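Reticulocyte binding protein (Streptococcus agalactiae COH1, PDB 3FAW) probably hydrolyses alpha-1,6-glucosidic linkages in pullulan and related alpha-glucans as a secreted, cell-wall-anchored pullulanase of group B Streptococcus. Local coordinates at residues T311-L316 against R382-I387; I270-V275 against T614-S619; A242-S247 against D364-I369; M160-K165 against T199-L204. One frame throughout, in Å; residues are numbered along the deposited sequence.

Contact 1 of 4, residues T311-L316 against R382-I387; sequences THIQLL and RGMGVI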
loop_
_atom_site.group_PDB
_atom_site.type_symbol
_atom_site.label_atom_id
_atom_site.label_comp_id
_atom_site.label_asym_id
_atom_site.label_seq_id
_atom_site.Cartn_x
_atom_site.Cartn_y
_atom_site.Cartn_z
ATOM N N THR A 311 -2.814 7.341 16.243
ATOM C CA THR A 311 -3.879 6.371 16.528
ATOM C C THR A 311 -3.595 5.020 15.869
ATOM O O THR A 311 -3.862 3.970 16.460
ATOM C CB THR A 311 -5.256 6.878 16.045
ATOM O OG1 THR A 311 -5.266 6.992 14.613
ATOM C CG2 THR A 311 -5.580 8.228 16.672
ATOM N N HIS A 312 -3.052 5.066 14.648
ATOM C CA HIS A 312 -2.791 3.873 13.841
ATOM C C HIS A 312 -1.333 3.786 13.378
ATOM O O HIS A 312 -0.758 4.765 12.892
ATOM C CB HIS A 312 -3.693 3.865 12.604
ATOM C CG HIS A 312 -5.140 3.642 12.908
ATOM N ND1 HIS A 312 -5.956 4.630 13.413
ATOM C CD2 HIS A 312 -5.925 2.546 12.760
ATOM C CE1 HIS A 312 -7.179 4.153 13.570
ATOM N NE2 HIS A 312 -7.185 2.889 13.182
ATOM N N ILE A 313 -0.744 2.603 13.526
ATOM C CA ILE A 313 0.585 2.324 12.985
ATOM C C ILE A 313 0.425 1.538 11.680
ATOM O O ILE A 313 -0.120 0.430 11.672
ATOM C CB ILE A 313 1.442 1.537 13.989
ATOM C CG1 ILE A 313 1.567 2.317 15.303
ATOM C CG2 ILE A 313 2.818 1.246 13.410
ATOM C CD1 ILE A 313 2.207 1.523 16.437
ATOM N N GLN A 314 0.866 2.140 10.580
ATOM C CA GLN A 314 0.848 1.496 9.271
ATOM C C GLN A 314 2.184 0.821 8.984
ATOM O O GLN A 314 3.233 1.472 9.008
ATOM C CB GLN A 314 0.539 2.521 8.186
ATOM C CG GLN A 314 0.427 1.936 6.782
ATOM C CD GLN A 314 -0.082 2.950 5.781
ATOM O OE1 GLN A 314 -1.161 3.532 5.957
ATOM N NE2 GLN A 314 0.694 3.175 4.721
ATOM N N LEU A 315 2.144 -0.482 8.712
ATOM C CA LEU A 315 3.355 -1.243 8.417
ATOM C C LEU A 315 3.497 -1.497 6.923
ATOM O O LEU A 315 2.567 -1.983 6.275
ATOM C CB LEU A 315 3.354 -2.581 9.158
ATOM C CG LEU A 315 3.266 -2.505 10.687
ATOM C CD1 LEU A 315 3.126 -3.903 11.265
ATOM C CD2 LEU A 315 4.474 -1.787 11.279
ATOM N N LEU A 316 4.671 -1.179 6.386
ATOM C CA LEU A 316 5.020 -1.562 5.019
ATOM C C LEU A 316 4.889 -3.085 4.866
ATOM O O LEU A 316 4.891 -3.804 5.869
ATOM C CB LEU A 316 6.433 -1.061 4.652
ATOM C CG LEU A 316 6.466 0.373 4.095
ATOM C CD1 LEU A 316 6.286 1.405 5.215
ATOM C CD2 LEU A 316 7.739 0.651 3.293
ATOM N N ARG A 382 -1.679 -0.472 23.990
ATOM C CA ARG A 382 -1.312 0.945 24.123
ATOM C C ARG A 382 -2.307 1.913 23.465
ATOM O O ARG A 382 -1.965 3.063 23.180
ATOM C CB ARG A 382 0.098 1.166 23.567
ATOM C CG ARG A 382 1.187 0.498 24.406
ATOM C CD ARG A 382 2.453 0.304 23.605
ATOM N NE ARG A 382 3.606 -0.064 24.427
ATOM C CZ ARG A 382 3.841 -1.281 24.916
ATOM N NH1 ARG A 382 3.000 -2.289 24.696
ATOM N NH2 ARG A 382 4.932 -1.496 25.641
ATOM N N GLY A 383 -3.536 1.452 23.231
ATOM C CA GLY A 383 -4.606 2.322 22.735
ATOM C C GLY A 383 -4.484 2.698 21.266
ATOM O O GLY A 383 -5.138 3.640 20.801
ATOM N N MET A 384 -3.666 1.950 20.531
ATOM C CA MET A 384 -3.452 2.197 19.111
ATOM C C MET A 384 -4.005 1.062 18.246
ATOM O O MET A 384 -4.437 0.027 18.756
ATOM C CB MET A 384 -1.963 2.391 18.844
ATOM C CG MET A 384 -1.422 3.696 19.397
ATOM S SD MET A 384 0.326 3.914 19.026
ATOM C CE MET A 384 1.058 2.745 20.178
ATOM N N GLY A 385 -4.008 1.289 16.936
ATOM C CA GLY A 385 -4.435 0.289 15.963
ATOM C C GLY A 385 -3.330 0.019 14.964
ATOM O O GLY A 385 -2.357 0.769 14.886
ATOM N N VAL A 386 -3.484 -1.059 14.203
ATOM C CA VAL A 386 -2.520 -1.444 13.182
ATOM C C VAL A 386 -3.185 -1.432 11.804
ATOM O O VAL A 386 -4.339 -1.832 11.659
ATOM C CB VAL A 386 -1.921 -2.843 13.474
ATOM C CG1 VAL A 386 -2.970 -3.934 13.292
ATOM C CG2 VAL A 386 -0.708 -3.112 12.582
ATOM N N ILE A 387 -2.450 -0.945 10.806
ATOM C CA ILE A 387 -2.892 -0.948 9.413
ATOM C C ILE A 387 -1.832 -1.665 8.582
ATOM O O ILE A 387 -0.650 -1.380 8.722
ATOM C CB ILE A 387 -3.073 0.490 8.859
ATOM C CG1 ILE A 387 -4.179 1.228 9.612
ATOM C CG2 ILE A 387 -3.384 0.456 7.357
ATOM C CD1 ILE A 387 -4.346 2.675 9.205
#

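Contact 2 of 4, residues I270-V275 against T614-S619; sequences IYEAHV and TAFIHS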
loop_
_atom_site.group_PDB
_atom_site.type_symbol
_atom_site.label_atom_id
_atom_site.label_comp_id
_atom_site.label_asym_id
_atom_site.label_seq_id
_atom_site.Cartn_x
_atom_site.Cartn_y
_atom_site.Cartn_z
ATOM N N ILE A 270 -2.477 8.487 11.175
ATOM C CA ILE A 270 -1.748 7.294 10.734
ATOM C C ILE A 270 -0.243 7.553 10.690
ATOM O O ILE A 270 0.205 8.607 10.231
ATOM C CB ILE A 270 -2.255 6.818 9.340
ATOM C CG1 ILE A 270 -3.741 6.448 9.417
ATOM C CG2 ILE A 270 -1.435 5.634 8.819
ATOM C CD1 ILE A 270 -4.377 6.116 8.065
ATOM N N TYR A 271 0.523 6.575 11.167
ATOM C CA TYR A 271 1.981 6.648 11.229
ATOM C C TYR A 271 2.571 5.509 10.394
ATOM O O TYR A 271 2.380 4.338 10.729
ATOM C CB TYR A 271 2.428 6.538 12.691
ATOM C CG TYR A 271 3.909 6.738 12.935
ATOM C CD1 TYR A 271 4.448 8.016 13.066
ATOM C CD2 TYR A 271 4.768 5.644 13.059
ATOM C CE1 TYR A 271 5.811 8.201 13.299
ATOM C CE2 TYR A 271 6.126 5.817 13.286
ATOM C CZ TYR A 271 6.643 7.095 13.410
ATOM O OH TYR A 271 7.989 7.262 13.637
ATOM N N GLU A 272 3.277 5.853 9.311
ATOM C CA GLU A 272 3.804 4.853 8.368
ATOM C C GLU A 272 5.248 4.438 8.663
ATOM O O GLU A 272 6.176 5.222 8.459
ATOM C CB GLU A 272 3.705 5.364 6.926
ATOM C CG GLU A 272 4.031 4.295 5.863
ATOM C CD GLU A 272 4.429 4.878 4.515
ATOM O OE1 GLU A 272 5.043 5.963 4.480
ATOM O OE2 GLU A 272 4.139 4.240 3.482
ATOM N N ALA A 273 5.425 3.189 9.101
ATOM C CA ALA A 273 6.747 2.637 9.425
ATOM C C ALA A 273 7.042 1.296 8.735
ATOM O O ALA A 273 6.146 0.480 8.505
ATOM C CB ALA A 273 6.885 2.478 10.940
ATOM N N HIS A 274 8.316 1.094 8.410
ATOM C CA HIS A 274 8.850 -0.184 7.940
ATOM C C HIS A 274 9.465 -0.912 9.152
ATOM O O HIS A 274 10.170 -0.300 9.958
ATOM C CB HIS A 274 9.914 0.103 6.878
ATOM C CG HIS A 274 10.401 -1.100 6.137
ATOM N ND1 HIS A 274 11.315 -1.985 6.669
ATOM C CD2 HIS A 274 10.147 -1.532 4.880
ATOM C CE1 HIS A 274 11.581 -2.925 5.779
ATOM N NE2 HIS A 274 10.886 -2.673 4.684
ATOM N N VAL A 275 9.184 -2.209 9.281
ATOM C CA VAL A 275 9.564 -2.986 10.476
ATOM C C VAL A 275 11.079 -3.059 10.698
ATOM O O VAL A 275 11.548 -3.046 11.841
ATOM C CB VAL A 275 8.981 -4.420 10.426
ATOM C CG1 VAL A 275 9.488 -5.259 11.597
ATOM C CG2 VAL A 275 7.460 -4.369 10.431
ATOM N N THR A 614 -8.376 12.753 6.930
ATOM C CA THR A 614 -7.511 11.807 7.644
ATOM C C THR A 614 -6.053 12.274 7.583
ATOM O O THR A 614 -5.514 12.505 6.497
ATOM C CB THR A 614 -7.630 10.385 7.052
ATOM O OG1 THR A 614 -8.961 9.891 7.253
ATOM C CG2 THR A 614 -6.637 9.421 7.713
ATOM N N ALA A 615 -5.424 12.410 8.752
ATOM C CA ALA A 615 -4.045 12.887 8.847
ATOM C C ALA A 615 -3.064 11.723 8.730
ATOM O O ALA A 615 -3.234 10.694 9.381
ATOM C CB ALA A 615 -3.829 13.639 10.156
ATOM N N PHE A 616 -2.043 11.904 7.896
ATOM C CA PHE A 616 -1.031 10.879 7.631
ATOM C C PHE A 616 0.366 11.441 7.905
ATOM O O PHE A 616 0.706 12.516 7.418
ATOM C CB PHE A 616 -1.137 10.433 6.169
ATOM C CG PHE A 616 -0.204 9.315 5.788
ATOM C CD1 PHE A 616 -0.599 7.990 5.918
ATOM C CD2 PHE A 616 1.054 9.587 5.263
ATOM C CE1 PHE A 616 0.246 6.959 5.547
ATOM C CE2 PHE A 616 1.909 8.561 4.898
ATOM C CZ PHE A 616 1.501 7.244 5.035
ATOM N N ILE A 617 1.163 10.703 8.679
ATOM C CA ILE A 617 2.528 11.096 9.016
ATOM C C ILE A 617 3.502 9.979 8.640
ATOM O O ILE A 617 3.299 8.822 9.004
ATOM C CB ILE A 617 2.666 11.403 10.533
ATOM C CG1 ILE A 617 1.762 12.577 10.939
ATOM C CG2 ILE A 617 4.117 11.699 10.903
ATOM C CD1 ILE A 617 2.140 13.915 10.317
ATOM N N HIS A 618 4.553 10.328 7.902
ATOM C CA HIS A 618 5.626 9.382 7.583
ATOM C C HIS A 618 6.534 9.198 8.796
ATOM O O HIS A 618 6.889 10.171 9.453
ATOM C CB HIS A 618 6.442 9.896 6.390
ATOM C CG HIS A 618 7.631 9.047 6.047
ATOM N ND1 HIS A 618 8.940 9.359 5.914
ATOM C CD2 HIS A 618 7.532 7.700 5.774
ATOM C CE1 HIS A 618 9.604 8.206 5.575
ATOM N NE2 HIS A 618 8.731 7.219 5.500
ATOM N N SER A 619 6.917 7.959 9.095
ATOM C CA SER A 619 7.830 7.715 10.211
ATOM C C SER A 619 9.110 8.515 10.011
ATOM O O SER A 619 9.770 8.392 8.978
ATOM C CB SER A 619 8.158 6.229 10.355
ATOM O OG SER A 619 9.064 5.999 11.416
HETATM O O HOH W 1 8.178 4.516 6.496
#

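Contact 3 of 4, residues A242-S247 against D364-I369; sequences AFVNPS and DPSARI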
loop_
_atom_site.group_PDB
_atom_site.type_symbol
_atom_site.label_atom_id
_atom_site.label_comp_id
_atom_site.label_asym_id
_atom_site.label_seq_id
_atom_site.Cartn_x
_atom_site.Cartn_y
_atom_site.Cartn_z
ATOM N N ALA A 242 3.835 -24.009 3.919
ATOM C CA ALA A 242 4.019 -24.716 5.191
ATOM C C ALA A 242 2.674 -25.101 5.786
ATOM O O ALA A 242 1.689 -24.373 5.633
ATOM C CB ALA A 242 4.797 -23.849 6.176
ATOM N N PHE A 243 2.638 -26.248 6.462
ATOM C CA PHE A 243 1.441 -26.676 7.183
ATOM C C PHE A 243 1.450 -26.051 8.575
ATOM O O PHE A 243 2.298 -26.387 9.401
ATOM C CB PHE A 243 1.360 -28.206 7.285
ATOM C CG PHE A 243 1.275 -28.906 5.953
ATOM C CD1 PHE A 243 0.268 -28.599 5.054
ATOM C CD2 PHE A 243 2.194 -29.888 5.610
ATOM C CE1 PHE A 243 0.186 -29.245 3.830
ATOM C CE2 PHE A 243 2.120 -30.538 4.382
ATOM C CZ PHE A 243 1.114 -30.217 3.494
ATOM N N VAL A 244 0.518 -25.126 8.812
ATOM C CA VAL A 244 0.371 -24.461 10.107
ATOM C C VAL A 244 -1.095 -24.300 10.520
ATOM O O VAL A 244 -2.010 -24.412 9.695
ATOM C CB VAL A 244 1.042 -23.057 10.119
ATOM C CG1 VAL A 244 2.556 -23.181 10.027
ATOM C CG2 VAL A 244 0.490 -22.174 8.991
ATOM N N ASN A 245 -1.294 -24.028 11.810
ATOM C CA ASN A 245 -2.611 -23.772 12.383
ATOM C C ASN A 245 -2.621 -22.397 13.069
ATOM O O ASN A 245 -2.361 -22.297 14.274
ATOM C CB ASN A 245 -2.980 -24.887 13.373
ATOM C CG ASN A 245 -4.461 -24.887 13.741
ATOM O OD1 ASN A 245 -5.135 -23.858 13.676
ATOM N ND2 ASN A 245 -4.971 -26.053 14.129
ATOM N N PRO A 246 -2.907 -21.329 12.295
ATOM C CA PRO A 246 -2.899 -19.944 12.783
ATOM C C PRO A 246 -3.638 -19.715 14.103
ATOM O O PRO A 246 -3.126 -19.014 14.977
ATOM C CB PRO A 246 -3.586 -19.178 11.646
ATOM C CG PRO A 246 -3.220 -19.942 10.432
ATOM C CD PRO A 246 -3.243 -21.385 10.859
ATOM N N SER A 247 -4.820 -20.313 14.239
ATOM C CA SER A 247 -5.685 -20.099 15.409
ATOM C C SER A 247 -5.058 -20.563 16.727
ATOM O O SER A 247 -5.398 -20.048 17.795
ATOM C CB SER A 247 -7.036 -20.798 15.203
ATOM O OG SER A 247 -6.873 -22.196 15.031
ATOM N N ASP A 364 11.082 -21.766 11.530
ATOM C CA ASP A 364 9.846 -22.246 12.155
ATOM C C ASP A 364 8.663 -21.449 11.573
ATOM O O ASP A 364 8.493 -20.279 11.902
ATOM C CB ASP A 364 9.939 -22.056 13.678
ATOM C CG ASP A 364 8.679 -22.503 14.427
ATOM O OD1 ASP A 364 7.665 -22.866 13.788
ATOM O OD2 ASP A 364 8.714 -22.482 15.678
ATOM N N PRO A 365 7.830 -22.084 10.717
ATOM C CA PRO A 365 6.766 -21.334 10.035
ATOM C C PRO A 365 5.632 -20.841 10.947
ATOM O O PRO A 365 4.878 -19.952 10.560
ATOM C CB PRO A 365 6.240 -22.333 8.996
ATOM C CG PRO A 365 6.568 -23.666 9.537
ATOM C CD PRO A 365 7.825 -23.509 10.341
ATOM N N SER A 366 5.516 -21.411 12.141
ATOM C CA SER A 366 4.506 -20.982 13.103
ATOM C C SER A 366 4.904 -19.694 13.831
ATOM O O SER A 366 4.042 -18.927 14.259
ATOM C CB SER A 366 4.236 -22.100 14.118
ATOM O OG SER A 366 3.601 -23.204 13.490
ATOM N N ALA A 367 6.209 -19.456 13.954
ATOM C CA ALA A 367 6.727 -18.352 14.766
ATOM C C ALA A 367 6.228 -16.979 14.305
ATOM O O ALA A 367 5.704 -16.214 15.108
ATOM C CB ALA A 367 8.247 -18.384 14.784
ATOM N N ARG A 368 6.374 -16.681 13.015
ATOM C CA ARG A 368 6.014 -15.360 12.470
ATOM C C ARG A 368 4.547 -14.978 12.668
ATOM O O ARG A 368 4.233 -13.799 12.838
ATOM C CB ARG A 368 6.385 -15.260 10.988
ATOM C CG ARG A 368 5.656 -16.268 10.092
ATOM C CD ARG A 368 6.634 -17.157 9.386
ATOM N NE ARG A 368 6.773 -16.885 7.975
ATOM C CZ ARG A 368 7.798 -17.286 7.229
ATOM N NH1 ARG A 368 8.826 -17.951 7.750
ATOM N NH2 ARG A 368 7.802 -16.998 5.947
ATOM N N ILE A 369 3.661 -15.970 12.633
ATOM C CA ILE A 369 2.244 -15.763 12.909
ATOM C C ILE A 369 2.068 -15.350 14.372
ATOM O O ILE A 369 1.350 -14.388 14.677
ATOM C CB ILE A 369 1.420 -17.042 12.599
ATOM C CG1 ILE A 369 1.432 -17.320 11.092
ATOM C CG2 ILE A 369 -0.022 -16.909 13.116
ATOM C CD1 ILE A 369 0.797 -18.645 10.694
HETATM O O HOH W 2 0.984 -24.274 13.528
#

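Contact 4 of 4, residues M160-K165 against T199-L204; sequences MIIYDK and TGYYYL. With CA (calcium ion), chain B.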
loop_
_atom_site.group_PDB
_atom_site.type_symbol
_atom_site.label_atom_id
_atom_site.label_comp_id
_atom_site.label_asym_id
_atom_site.label_seq_id
_atom_site.Cartn_x
_atom_site.Cartn_y
_atom_site.Cartn_z
ATOM N N MET A 160 0.979 -33.345 -4.882
ATOM C CA MET A 160 1.640 -32.634 -3.793
ATOM C C MET A 160 2.987 -33.288 -3.489
ATOM O O MET A 160 3.083 -34.509 -3.381
ATOM C CB MET A 160 0.775 -32.629 -2.530
ATOM C CG MET A 160 1.298 -31.703 -1.435
ATOM S SD MET A 160 0.511 -31.937 0.170
ATOM C CE MET A 160 -1.041 -31.060 -0.051
ATOM N N ILE A 161 4.021 -32.462 -3.363
ATOM C CA ILE A 161 5.339 -32.913 -2.944
ATOM C C ILE A 161 5.588 -32.361 -1.549
ATOM O O ILE A 161 5.467 -31.156 -1.333
ATOM C CB ILE A 161 6.453 -32.400 -3.881
ATOM C CG1 ILE A 161 6.141 -32.741 -5.339
ATOM C CG2 ILE A 161 7.801 -32.991 -3.471
ATOM C CD1 ILE A 161 7.162 -32.196 -6.312
ATOM N N ILE A 162 5.940 -33.242 -0.613
ATOM C CA ILE A 162 6.090 -32.863 0.790
ATOM C C ILE A 162 7.562 -32.900 1.203
ATOM O O ILE A 162 8.278 -33.854 0.891
ATOM C CB ILE A 162 5.232 -33.766 1.708
ATOM C CG1 ILE A 162 3.762 -33.700 1.277
ATOM C CG2 ILE A 162 5.370 -33.342 3.160
ATOM C CD1 ILE A 162 2.803 -34.462 2.171
ATOM N N TYR A 163 7.999 -31.848 1.900
ATOM C CA TYR A 163 9.404 -31.667 2.268
ATOM C C TYR A 163 9.583 -31.637 3.785
ATOM O O TYR A 163 8.758 -31.073 4.501
ATOM C CB TYR A 163 9.957 -30.373 1.670
ATOM C CG TYR A 163 9.808 -30.272 0.162
ATOM C CD1 TYR A 163 10.834 -30.676 -0.691
ATOM C CD2 TYR A 163 8.641 -29.775 -0.406
ATOM C CE1 TYR A 163 10.699 -30.584 -2.067
ATOM C CE2 TYR A 163 8.495 -29.679 -1.783
ATOM C CZ TYR A 163 9.527 -30.084 -2.609
ATOM O OH TYR A 163 9.383 -29.996 -3.974
ATOM N N ASP A 164 10.682 -32.235 4.250
ATOM C CA ASP A 164 11.007 -32.320 5.675
ATOM C C ASP A 164 11.004 -30.946 6.357
ATOM O O ASP A 164 11.671 -30.016 5.910
ATOM C CB ASP A 164 12.380 -32.994 5.858
ATOM C CG ASP A 164 12.747 -33.219 7.322
ATOM O OD1 ASP A 164 11.985 -32.806 8.228
ATOM O OD2 ASP A 164 13.813 -33.819 7.569
ATOM N N LYS A 165 10.255 -30.847 7.449
ATOM C CA LYS A 165 10.193 -29.634 8.265
ATOM C C LYS A 165 11.571 -29.147 8.739
ATOM O O LYS A 165 11.818 -27.942 8.790
ATOM C CB LYS A 165 9.279 -29.863 9.478
ATOM C CG LYS A 165 9.725 -30.969 10.428
ATOM C CD LYS A 165 8.728 -31.173 11.563
ATOM C CE LYS A 165 9.201 -32.264 12.519
ATOM N NZ LYS A 165 8.240 -32.507 13.639
ATOM N N THR A 199 2.584 -30.811 11.158
ATOM C CA THR A 199 2.893 -29.443 11.573
ATOM C C THR A 199 4.350 -29.102 11.229
ATOM O O THR A 199 5.271 -29.857 11.553
ATOM C CB THR A 199 2.638 -29.241 13.090
ATOM O OG1 THR A 199 1.310 -29.672 13.420
ATOM C CG2 THR A 199 2.798 -27.772 13.490
ATOM N N GLY A 200 4.546 -27.983 10.538
ATOM C CA GLY A 200 5.889 -27.523 10.169
ATOM C C GLY A 200 6.448 -28.077 8.861
ATOM O O GLY A 200 7.433 -27.556 8.345
ATOM N N TYR A 201 5.841 -29.133 8.323
ATOM C CA TYR A 201 6.277 -29.686 7.031
ATOM C C TYR A 201 5.917 -28.735 5.890
ATOM O O TYR A 201 4.992 -27.922 6.011
ATOM C CB TYR A 201 5.675 -31.075 6.780
ATOM C CG TYR A 201 6.401 -32.209 7.484
ATOM C CD1 TYR A 201 6.151 -32.502 8.824
ATOM C CD2 TYR A 201 7.337 -32.989 6.806
ATOM C CE1 TYR A 201 6.818 -33.546 9.471
ATOM C CE2 TYR A 201 8.004 -34.031 7.442
ATOM C CZ TYR A 201 7.740 -34.304 8.773
ATOM O OH TYR A 201 8.397 -35.340 9.402
ATOM N N TYR A 202 6.652 -28.846 4.786
ATOM C CA TYR A 202 6.482 -27.939 3.653
ATOM C C TYR A 202 5.975 -28.685 2.418
ATOM O O TYR A 202 6.154 -29.894 2.306
ATOM C CB TYR A 202 7.799 -27.234 3.338
ATOM C CG TYR A 202 8.443 -26.568 4.531
ATOM C CD1 TYR A 202 9.628 -27.063 5.080
ATOM C CD2 TYR A 202 7.869 -25.448 5.118
ATOM C CE1 TYR A 202 10.227 -26.442 6.175
ATOM C CE2 TYR A 202 8.454 -24.830 6.220
ATOM C CZ TYR A 202 9.630 -25.328 6.741
ATOM O OH TYR A 202 10.212 -24.704 7.821
ATOM N N TYR A 203 5.333 -27.960 1.502
ATOM C CA TYR A 203 4.758 -28.575 0.309
ATOM C C TYR A 203 4.755 -27.672 -0.929
ATOM O O TYR A 203 4.647 -26.446 -0.833
ATOM C CB TYR A 203 3.333 -29.092 0.593
ATOM C CG TYR A 203 2.303 -28.018 0.875
ATOM C CD1 TYR A 203 1.406 -27.604 -0.112
ATOM C CD2 TYR A 203 2.220 -27.416 2.128
ATOM C CE1 TYR A 203 0.458 -26.620 0.143
ATOM C CE2 TYR A 203 1.276 -26.431 2.391
ATOM C CZ TYR A 203 0.398 -26.038 1.396
ATOM O OH TYR A 203 -0.533 -25.062 1.663
ATOM N N LEU A 204 4.900 -28.311 -2.090
ATOM C CA LEU A 204 4.653 -27.682 -3.382
ATOM C C LEU A 204 3.642 -28.544 -4.135
ATOM O O LEU A 204 3.418 -29.700 -3.771
ATOM C CB LEU A 204 5.946 -27.561 -4.192
ATOM C CG LEU A 204 6.995 -26.551 -3.713
ATOM C CD1 LEU A 204 8.279 -26.691 -4.522
ATOM C CD2 LEU A 204 6.475 -25.119 -3.787
HETATM CA CA CA B . 11.621 -25.770 9.712
HETATM O O HOH W 3 5.433 -32.125 13.026
HETATM O O HOH W 4 9.211 -26.462 9.928
HETATM O O HOH W 5 13.781 -26.147 10.798
HETATM O O HOH W 6 13.186 -25.555 7.915
HETATM O O HOH W 7 11.028 -26.371 12.033
#

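Contact 1 of 4, residues T311-L316 against R382-I387
Ile313 and Ile387 sit on adjacent parallel strands of the eight-stranded catalytic TIM barrel, strands 312-315 and 385-390, which are second and third in the barrel order. The backbone bonds come first. Gly385 N donates to Thr311 O at 2.7 Å, Ile313 N to Gly385 O, Ile387 N to Ile313 O, and Leu315 N to Ile387 O at 2.9 Å. Ile313 therefore uses both its N-H and its carbonyl on this neighbour, while His312 and Gln314 turn theirs the other way, to strand 269-273. His312 CA lies 3.3 Å from Gly385 O, and Gln314 CA the same distance from Ile387 O, both as CA-H...O contacts.

Side chains then divide by face. On one, with His312, Gln314 and Ile387, the Ile387 side chain touches both neighbours. Its CG1 lies anti to its own carbonyl carbon (chi1 -64°), which carries CD1 back to His312 CB at 3.7 Å, while CG2 meets the Gln314 side chain. Gln314 OE1 is buried here, 4.0 Å from Ile387 CG2, and has no polar partner in the model. Ile482 of strand 482-485, the fifth in the barrel, packs on both His312 and Ile387.

Ile313 and Val386 point to the other face. There Ile313 CD1 reaches Met384 SD, in the loop just before the strand, at 4.0 Å, and Val386 CG2 touches Leu315 CD1; Leu302 and Leu305 of helix 302-308 cover Ile313. The imidazole of His312 is positioned by its chain neighbour: Thr311 OG1 lies at the ring edge, in its plane, hydrogen-bonded to His312 ND1 at 2.7 Å.

Contact 2 of 4, residues I270-V275 against T614-S619
Glu272 leans across Phe616 and His618, and its side chain can be followed outward. CB rests 3.5 Å from Phe616 CZ. CG, anti to the backbone N (chi1 -171°), continues past the same ring atom, and CD comes to the ring's edge, in its plane, with the carboxylate turned 67° from it. At the tip, OE1 lies 3.3 Å from His618 CD2, at the imidazole edge, whereas OE2 is hydrogen-bonded to ND1 of His573. Next to CD2 in the ring, His618 NE2 makes a weak hydrogen bond to a water that donates to Glu272 O.

On the opposite face of the sheet, the Tyr271 ring lies against Ser619, whose N sits over one ring face. Tyr271 OH and Ser619 OG are 2.8 Å apart, and Glu622 also bonds to this phenol oxygen. Between the two faces the parallel strands are joined by backbone bonds: Ile270 N to Ala615 O, Ile617 N to Ile270 O, Glu272 N to Ile617 O at 3.0 Å, and Ser619 N to Glu272 O at 2.9 Å. Strands 269-273 and 614-618 are the first and eighth of the barrel, so this pairing is the closure of the (beta/alpha)8 TIM barrel characteristic of alpha-amylase family catalytic domains.

Contact 3 of 4, residues A242-S247 against D364-I369
Apolar contacts carry most of this junction, with Ala242 and Val244 facing Pro365 and Ile369. Ala242 CB meets Pro365 CB at 3.5 Å, and the proline's CG lies only slightly farther from the same methyl. Val244 divides its two branches between different partners. CG1, anti to the valine's carbonyl carbon (chi1 -68°), touches Pro365 CB at 3.9 Å, the two side chains crossing at a slant; CG2 meets Ile369 CD1 at the same separation, the two side chains approaching tip to tip. Farther along, Pro246 CG comes within 4.2 Å of Ile369 CD1, while Ile369 CG2 lies near Pro246 O. Tyr202 packs on both Ala242 and Pro365, and Phe449 of helix 432-449 touches Ile369.

This places the contact between two parts of the fold. Segment 242-247 leaves the last short strand of the sheet belonging to the carbohydrate-binding module 48 region, and segment 364-369 leads into helix 367-381, which precedes barrel strand 385-390 of the catalytic domain.

No direct hydrogen bond joins the segments, so the polar link is made by water. One water accepts from Asn245 N at 2.9 Å and lies 2.8 Å from Ser366 OG, a hydroxyl that also touches Val244 CG1 at 3.6 Å. The approach to the helix is held by a capping bond from Ser366 N to Asp364 OD1, 3.1 Å long, the N-H coming from above the carboxylate plane. Beyond the two segments, Pro365 O accepts from Ser223 OG, and Pro246 O receives the Lys373 NZ of the same helix.

Contact 4 of 4, residues M160-K165 against T199-L204
Lys165 passes at a slant over one face of the Tyr201 ring where two antiparallel strands, 157-164 and 202-209, of the carbohydrate-binding module 48 beta domain come together. Its CG stands 4.2 Å from the ring centroid and 17° off the normal, a CH-pi contact; the extended chain runs on to CD, 3.7 Å from Tyr201 CE1. Lys165 N lies over the ring too, offset toward its rim. Beyond the ring, NZ reaches Thr199 O through a water.

Tyr163 behaves differently, presenting its edge: Leu204 N lies in the ring plane, and Leu204 CD1 packs 3.5 Å from Tyr163 OH. At the far end Met160 SD sits 5.1 Å from the centroid of the Tyr203 ring, an oblique Met-aromatic contact; Phe243 stacks on that same ring. Backbone bonds in both directions join Ile161 with Leu204 and Tyr163 with Tyr202.

The Tyr202 ring has Gly200 O over the centre of one face, and its edge turns to Asp164 O. With CG anti to the carbonyl carbon (chi1 -52°), that orientation carries the phenol to a calcium ion, which is bound by Tyr202 OH at 2.6 Å, Lys165 O at 2.4 Å, the carbonyl oxygen of Lys363 and four waters, one of which also donates to Gly200 O at 2.6 Å.

Contacts 1 and 2 lie in the buried core of the barrel and share a sheet: strand 269-273 is sandwiched between strands 312-315 and 614-618, and Gln314 bonds through its backbone to Tyr271 and Ala273. Both are parallel pairings, although contact 2 closes a far longer loop and brings more polar side chains to its faces. Contacts 3 and 4 lie farther from the chain's centre and also touch, with Phe243 bonding to Gly200 and Tyr201. Contact 4 is antiparallel, rich in tyrosines and partly exposed at its calcium end; contact 3 has no strand pairing and relies on apolar packing and one water. Helix 367-381 leads from contact 3 to contact 1.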